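Long-range contact in GDP-L-fucose synthase (Campylobacter jejuni subsp. jejuni serotype O:2, PDB 7M13), which probably makes GDP-linked L-sugars with NADPH, as a GDP-D-glycero-L-gluco-heptose synthase that serves the capsular polysaccharides of this bacterium: residues 112-125 / 314-326. Residues are numbered along the deposited sequence; the frame is centred on the assembly and turned at random.
Sequences GYMYPENAKNPLKE and TMDRLMDCSKIHS. With EDO (1,2-ethanediol), chain H.
The R317 guanidinium carries CD1 of L123 over one face, 3.9 Å above its plane, while backbone carbonyls of 112-125 line its edge. NH1 donates to O of Y115 at 3.0 Å, and NH2 to O of P116 at 2.9 Å; both oxygens lie close to the guanidinium plane. G112 O, bonded to NH1, is tilted from that plane. Bends at chi2 (-67°) and chi3 (-100°) bring the guanidinium to the carbonyls of G112, Y115 and P116. G112 O and P116 O also accept from Y115 N and A119 N respectively, from the opposite face of each carbonyl plane, so R317 ties together the 3-10 segment 112-114 and the type I turn P116-A119.

The Y115 ring has CG of M114 over one face and CE of M319 at its edge, 3.9 Å from CE2. ND2 of N121 donates nearly straight (169°) to D316 O, while L318 N reaches OD1 from above the plane of the N121 side-chain carbonyl. Beyond cis-P122, a single beta bridge pairs L123 with M319: L123 N meets L318 O, and D320 N meets L123 O, both at 2.8 Å. D320 OD1 closes an Asx turn with S322 N, leading into helix 322-326, where aliphatic K323 CD lies 3.6 Å from E125 OE2 while NZ bonds H276 O.

The loop after Rossmann strand 105-111, where G112 follows S111 (predicted to matter for catalysis) near the bound NADP, is thus bound to the C-terminal part of the chain. M319 reaches strand 162-171, N278 of strand 277-278 bonds Y115 OH and E125 OE2, and M114 rests on helix 138-158.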
loop_
_atom_site.group_PDB
_atom_site.type_symbol
_atom_site.label_atom_id
_atom_site.label_comp_id
_atom_site.label_asym_id
_atom_site.label_seq_id
_atom_site.Cartn_x
_atom_site.Cartn_y
_atom_site.Cartn_z
ATOM N N GLY B 112 -12.928 0.459 -7.947
ATOM C CA GLY B 112 -13.618 -0.594 -7.193
ATOM C C GLY B 112 -12.738 -1.802 -6.961
ATOM O O GLY B 112 -13.068 -2.613 -6.116
ATOM N N TYR B 113 -11.640 -1.973 -7.705
ATOM C CA TYR B 113 -10.711 -3.095 -7.444
ATOM C C TYR B 113 -10.036 -2.897 -6.089
ATOM O O TYR B 113 -9.390 -3.866 -5.619
ATOM C CB TYR B 113 -9.662 -3.230 -8.542
ATOM C CG TYR B 113 -10.171 -3.824 -9.836
ATOM C CD1 TYR B 113 -10.810 -5.053 -9.872
ATOM C CD2 TYR B 113 -9.957 -3.170 -11.028
ATOM C CE1 TYR B 113 -11.239 -5.614 -11.064
ATOM C CE2 TYR B 113 -10.384 -3.713 -12.230
ATOM C CZ TYR B 113 -11.039 -4.928 -12.243
ATOM O OH TYR B 113 -11.439 -5.453 -13.433
ATOM N N MET B 114 -10.310 -1.773 -5.418
ATOM C CA MET B 114 -9.743 -1.504 -4.067
ATOM C C MET B 114 -10.631 -2.157 -2.995
ATOM O O MET B 114 -10.268 -2.083 -1.805
ATOM C CB MET B 114 -9.653 0.002 -3.802
ATOM C CG MET B 114 -10.848 0.554 -3.048
ATOM S SD MET B 114 -10.778 2.354 -2.851
ATOM C CE MET B 114 -9.882 2.812 -4.334
ATOM N N TYR B 115 -11.749 -2.766 -3.412
ATOM C CA TYR B 115 -12.698 -3.432 -2.515
ATOM C C TYR B 115 -12.558 -4.940 -2.600
ATOM O O TYR B 115 -12.235 -5.490 -3.656
ATOM C CB TYR B 115 -14.130 -2.981 -2.805
ATOM C CG TYR B 115 -14.421 -1.573 -2.385
ATOM C CD1 TYR B 115 -14.338 -1.135 -1.069
ATOM C CD2 TYR B 115 -14.821 -0.647 -3.339
ATOM C CE1 TYR B 115 -14.649 0.169 -0.714
ATOM C CE2 TYR B 115 -15.141 0.653 -2.995
ATOM C CZ TYR B 115 -15.034 1.068 -1.683
ATOM O OH TYR B 115 -15.341 2.345 -1.341
ATOM N N PRO B 116 -12.899 -5.653 -1.509
ATOM C CA PRO B 116 -12.832 -7.112 -1.493
ATOM C C PRO B 116 -13.669 -7.720 -2.625
ATOM O O PRO B 116 -14.766 -7.240 -2.866
ATOM C CB PRO B 116 -13.404 -7.517 -0.138
ATOM C CG PRO B 116 -13.167 -6.297 0.750
ATOM C CD PRO B 116 -13.334 -5.118 -0.203
ATOM N N GLU B 117 -13.159 -8.774 -3.267
ATOM C CA GLU B 117 -13.857 -9.458 -4.382
ATOM C C GLU B 117 -15.267 -9.868 -3.913
ATOM O O GLU B 117 -16.215 -9.682 -4.668
ATOM C CB GLU B 117 -13.018 -10.675 -4.780
ATOM C CG GLU B 117 -13.647 -11.515 -5.873
ATOM C CD GLU B 117 -12.690 -12.541 -6.454
ATOM O OE1 GLU B 117 -11.812 -13.005 -5.717
ATOM O OE2 GLU B 117 -12.851 -12.870 -7.631
ATOM N N ASN B 118 -15.377 -10.353 -2.695
ATOM C CA ASN B 118 -16.649 -10.974 -2.234
ATOM C C ASN B 118 -17.405 -10.015 -1.313
ATOM O O ASN B 118 -18.386 -10.461 -0.669
ATOM C CB ASN B 118 -16.378 -12.322 -1.575
ATOM C CG ASN B 118 -15.922 -13.375 -2.566
ATOM O OD1 ASN B 118 -16.426 -13.450 -3.684
ATOM N ND2 ASN B 118 -14.931 -14.158 -2.180
ATOM N N ALA B 119 -17.079 -8.724 -1.316
ATOM C CA ALA B 119 -17.855 -7.764 -0.497
ATOM C C ALA B 119 -19.272 -7.616 -1.068
ATOM O O ALA B 119 -19.488 -7.752 -2.270
ATOM C CB ALA B 119 -17.154 -6.425 -0.414
ATOM N N LYS B 120 -20.215 -7.329 -0.190
ATOM C CA LYS B 120 -21.638 -7.194 -0.563
ATOM C C LYS B 120 -21.835 -5.976 -1.470
ATOM O O LYS B 120 -21.299 -4.899 -1.195
ATOM C CB LYS B 120 -22.466 -7.043 0.706
ATOM C CG LYS B 120 -23.934 -6.744 0.453
ATOM C CD LYS B 120 -24.763 -6.576 1.686
ATOM C CE LYS B 120 -26.175 -6.169 1.338
ATOM N NZ LYS B 120 -26.240 -4.732 0.997
ATOM N N ASN B 121 -22.651 -6.138 -2.496
ATOM C CA ASN B 121 -23.184 -4.986 -3.255
ATOM C C ASN B 121 -24.457 -4.502 -2.587
ATOM O O ASN B 121 -25.262 -5.314 -2.099
ATOM C CB ASN B 121 -23.486 -5.369 -4.694
ATOM C CG ASN B 121 -22.250 -5.676 -5.495
ATOM O OD1 ASN B 121 -21.343 -4.856 -5.560
ATOM N ND2 ASN B 121 -22.236 -6.835 -6.137
ATOM N N PRO B 122 -24.723 -3.186 -2.598
ATOM C CA PRO B 122 -23.806 -2.189 -3.145
ATOM C C PRO B 122 -22.650 -1.938 -2.175
ATOM O O PRO B 122 -22.811 -1.994 -0.967
ATOM C CB PRO B 122 -24.701 -0.972 -3.338
ATOM C CG PRO B 122 -25.707 -1.101 -2.198
ATOM C CD PRO B 122 -25.973 -2.583 -2.105
ATOM N N LEU B 123 -21.480 -1.613 -2.735
ATOM C CA LEU B 123 -20.236 -1.486 -1.943
ATOM C C LEU B 123 -20.213 -0.178 -1.174
ATOM O O LEU B 123 -20.300 0.909 -1.797
ATOM C CB LEU B 123 -19.044 -1.535 -2.899
ATOM C CG LEU B 123 -18.898 -2.824 -3.680
ATOM C CD1 LEU B 123 -17.990 -2.611 -4.880
ATOM C CD2 LEU B 123 -18.373 -3.921 -2.760
ATOM N N LYS B 124 -20.107 -0.247 0.147
ATOM C CA LYS B 124 -19.929 0.911 1.027
ATOM C C LYS B 124 -18.442 1.217 1.131
ATOM O O LYS B 124 -17.622 0.300 1.096
ATOM C CB LYS B 124 -20.523 0.579 2.384
ATOM C CG LYS B 124 -22.028 0.355 2.394
ATOM C CD LYS B 124 -22.575 0.217 3.814
ATOM C CE LYS B 124 -22.479 1.456 4.668
ATOM N NZ LYS B 124 -23.021 1.234 6.032
ATOM N N GLU B 125 -18.144 2.460 1.441
ATOM C CA GLU B 125 -16.732 2.902 1.616
ATOM C C GLU B 125 -16.084 2.041 2.705
ATOM O O GLU B 125 -14.871 1.759 2.617
ATOM C CB GLU B 125 -16.741 4.392 1.883
ATOM C CG GLU B 125 -17.072 5.217 0.655
ATOM C CD GLU B 125 -18.541 5.562 0.420
ATOM O OE1 GLU B 125 -19.428 4.984 1.145
ATOM O OE2 GLU B 125 -18.837 6.427 -0.455
ATOM N N THR B 314 -16.717 -9.400 -14.110
ATOM C CA THR B 314 -17.139 -10.829 -14.077
ATOM C C THR B 314 -18.038 -11.088 -12.859
ATOM O O THR B 314 -19.111 -11.667 -13.063
ATOM C CB THR B 314 -15.929 -11.769 -14.115
ATOM O OG1 THR B 314 -15.104 -11.359 -15.206
ATOM C CG2 THR B 314 -16.317 -13.221 -14.283
ATOM N N MET B 315 -17.631 -10.678 -11.649
ATOM C CA MET B 315 -18.546 -10.568 -10.474
ATOM C C MET B 315 -19.249 -9.208 -10.512
ATOM O O MET B 315 -18.648 -8.247 -11.009
ATOM C CB MET B 315 -17.805 -10.723 -9.144
ATOM C CG MET B 315 -17.706 -12.169 -8.687
ATOM S SD MET B 315 -16.838 -12.326 -7.106
ATOM C CE MET B 315 -18.220 -12.290 -5.966
ATOM N N ASP B 316 -20.512 -9.171 -10.090
ATOM C CA ASP B 316 -21.317 -7.928 -10.068
ATOM C C ASP B 316 -20.567 -6.933 -9.170
ATOM O O ASP B 316 -20.029 -7.367 -8.141
ATOM C CB ASP B 316 -22.735 -8.210 -9.573
ATOM C CG ASP B 316 -23.599 -9.096 -10.466
ATOM O OD1 ASP B 316 -23.121 -9.545 -11.545
ATOM O OD2 ASP B 316 -24.771 -9.297 -10.084
ATOM N N ARG B 317 -20.474 -5.661 -9.562
ATOM C CA ARG B 317 -19.881 -4.587 -8.730
ATOM C C ARG B 317 -20.748 -3.358 -8.896
ATOM O O ARG B 317 -20.935 -2.916 -10.036
ATOM C CB ARG B 317 -18.447 -4.189 -9.120
ATOM C CG ARG B 317 -17.476 -5.350 -9.149
ATOM C CD ARG B 317 -17.309 -5.827 -7.721
ATOM N NE ARG B 317 -16.088 -5.305 -7.159
ATOM C CZ ARG B 317 -15.612 -5.659 -5.976
ATOM N NH1 ARG B 317 -14.433 -5.203 -5.604
ATOM N NH2 ARG B 317 -16.309 -6.452 -5.183
ATOM N N LEU B 318 -21.220 -2.795 -7.794
ATOM C CA LEU B 318 -22.054 -1.584 -7.820
ATOM C C LEU B 318 -21.703 -0.795 -6.577
ATOM O O LEU B 318 -21.815 -1.381 -5.478
ATOM C CB LEU B 318 -23.531 -2.016 -7.776
ATOM C CG LEU B 318 -24.544 -0.903 -7.540
ATOM C CD1 LEU B 318 -24.474 0.132 -8.635
ATOM C CD2 LEU B 318 -25.945 -1.482 -7.422
ATOM N N MET B 319 -21.377 0.479 -6.742
ATOM C CA MET B 319 -21.113 1.366 -5.582
ATOM C C MET B 319 -22.402 1.726 -4.850
ATOM O O MET B 319 -23.392 2.076 -5.493
ATOM C CB MET B 319 -20.442 2.666 -6.005
ATOM C CG MET B 319 -19.046 2.537 -6.573
ATOM S SD MET B 319 -17.987 1.465 -5.604
ATOM C CE MET B 319 -16.438 1.870 -6.411
ATOM N N ASP B 320 -22.347 1.797 -3.531
ATOM C CA ASP B 320 -23.324 2.534 -2.705
ATOM C C ASP B 320 -22.897 4.000 -2.751
ATOM O O ASP B 320 -21.772 4.275 -2.286
ATOM C CB ASP B 320 -23.336 1.971 -1.287
ATOM C CG ASP B 320 -24.453 2.541 -0.433
ATOM O OD1 ASP B 320 -24.842 3.695 -0.670
ATOM O OD2 ASP B 320 -24.962 1.821 0.429
ATOM N N CYS B 321 -23.691 4.860 -3.380
ATOM C CA CYS B 321 -23.387 6.300 -3.521
ATOM C C CYS B 321 -24.147 7.128 -2.489
ATOM O O CYS B 321 -24.307 8.347 -2.685
ATOM C CB CYS B 321 -23.671 6.744 -4.938
ATOM S SG CYS B 321 -22.472 6.047 -6.112
ATOM N N SER B 322 -24.631 6.530 -1.410
ATOM C CA SER B 322 -25.353 7.284 -0.353
ATOM C C SER B 322 -24.497 8.434 0.199
ATOM O O SER B 322 -25.012 9.538 0.467
ATOM C CB SER B 322 -25.831 6.370 0.755
ATOM O OG SER B 322 -26.692 5.365 0.239
ATOM N N LYS B 323 -23.180 8.240 0.368
ATOM C CA LYS B 323 -22.352 9.264 1.033
ATOM C C LYS B 323 -22.200 10.469 0.093
ATOM O O LYS B 323 -22.394 11.596 0.533
ATOM C CB LYS B 323 -21.016 8.641 1.422
ATOM C CG LYS B 323 -20.017 9.563 2.059
ATOM C CD LYS B 323 -18.726 8.762 2.278
ATOM C CE LYS B 323 -17.656 9.445 3.070
ATOM N NZ LYS B 323 -16.624 8.422 3.373
ATOM N N ILE B 324 -21.906 10.251 -1.189
ATOM C CA ILE B 324 -21.805 11.415 -2.101
ATOM C C ILE B 324 -23.158 12.078 -2.227
ATOM O O ILE B 324 -23.204 13.298 -2.306
ATOM C CB ILE B 324 -21.155 11.076 -3.447
ATOM C CG1 ILE B 324 -20.848 12.351 -4.246
ATOM C CG2 ILE B 324 -21.956 10.092 -4.267
ATOM C CD1 ILE B 324 -19.771 13.257 -3.651
ATOM N N HIS B 325 -24.244 11.320 -2.273
ATOM C CA HIS B 325 -25.587 11.965 -2.309
ATOM C C HIS B 325 -25.776 12.865 -1.089
ATOM O O HIS B 325 -26.263 13.999 -1.267
ATOM C CB HIS B 325 -26.691 10.919 -2.371
ATOM C CG HIS B 325 -26.707 10.146 -3.628
ATOM N ND1 HIS B 325 -27.373 8.953 -3.691
ATOM C CD2 HIS B 325 -26.147 10.354 -4.844
ATOM C CE1 HIS B 325 -27.248 8.461 -4.900
ATOM N NE2 HIS B 325 -26.498 9.316 -5.640
ATOM N N SER B 326 -25.352 12.428 0.087
ATOM C CA SER B 326 -25.508 13.159 1.369
ATOM C C SER B 326 -24.683 14.440 1.346
ATOM O O SER B 326 -25.031 15.406 2.045
ATOM C CB SER B 326 -25.145 12.266 2.538
ATOM O OG SER B 326 -23.738 12.141 2.718
HETATM C C1 EDO H . -17.816 -6.499 3.971
HETATM O O1 EDO H . -17.705 -7.610 4.839
HETATM C C2 EDO H . -19.163 -6.420 3.350
HETATM O O2 EDO H . -19.450 -7.512 2.536
HETATM O O HOH W 1 -19.137 -6.806 -4.932
HETATM O O HOH W 2 -20.807 7.692 -2.011
HETATM O O HOH W 3 -21.940 5.516 0.234
#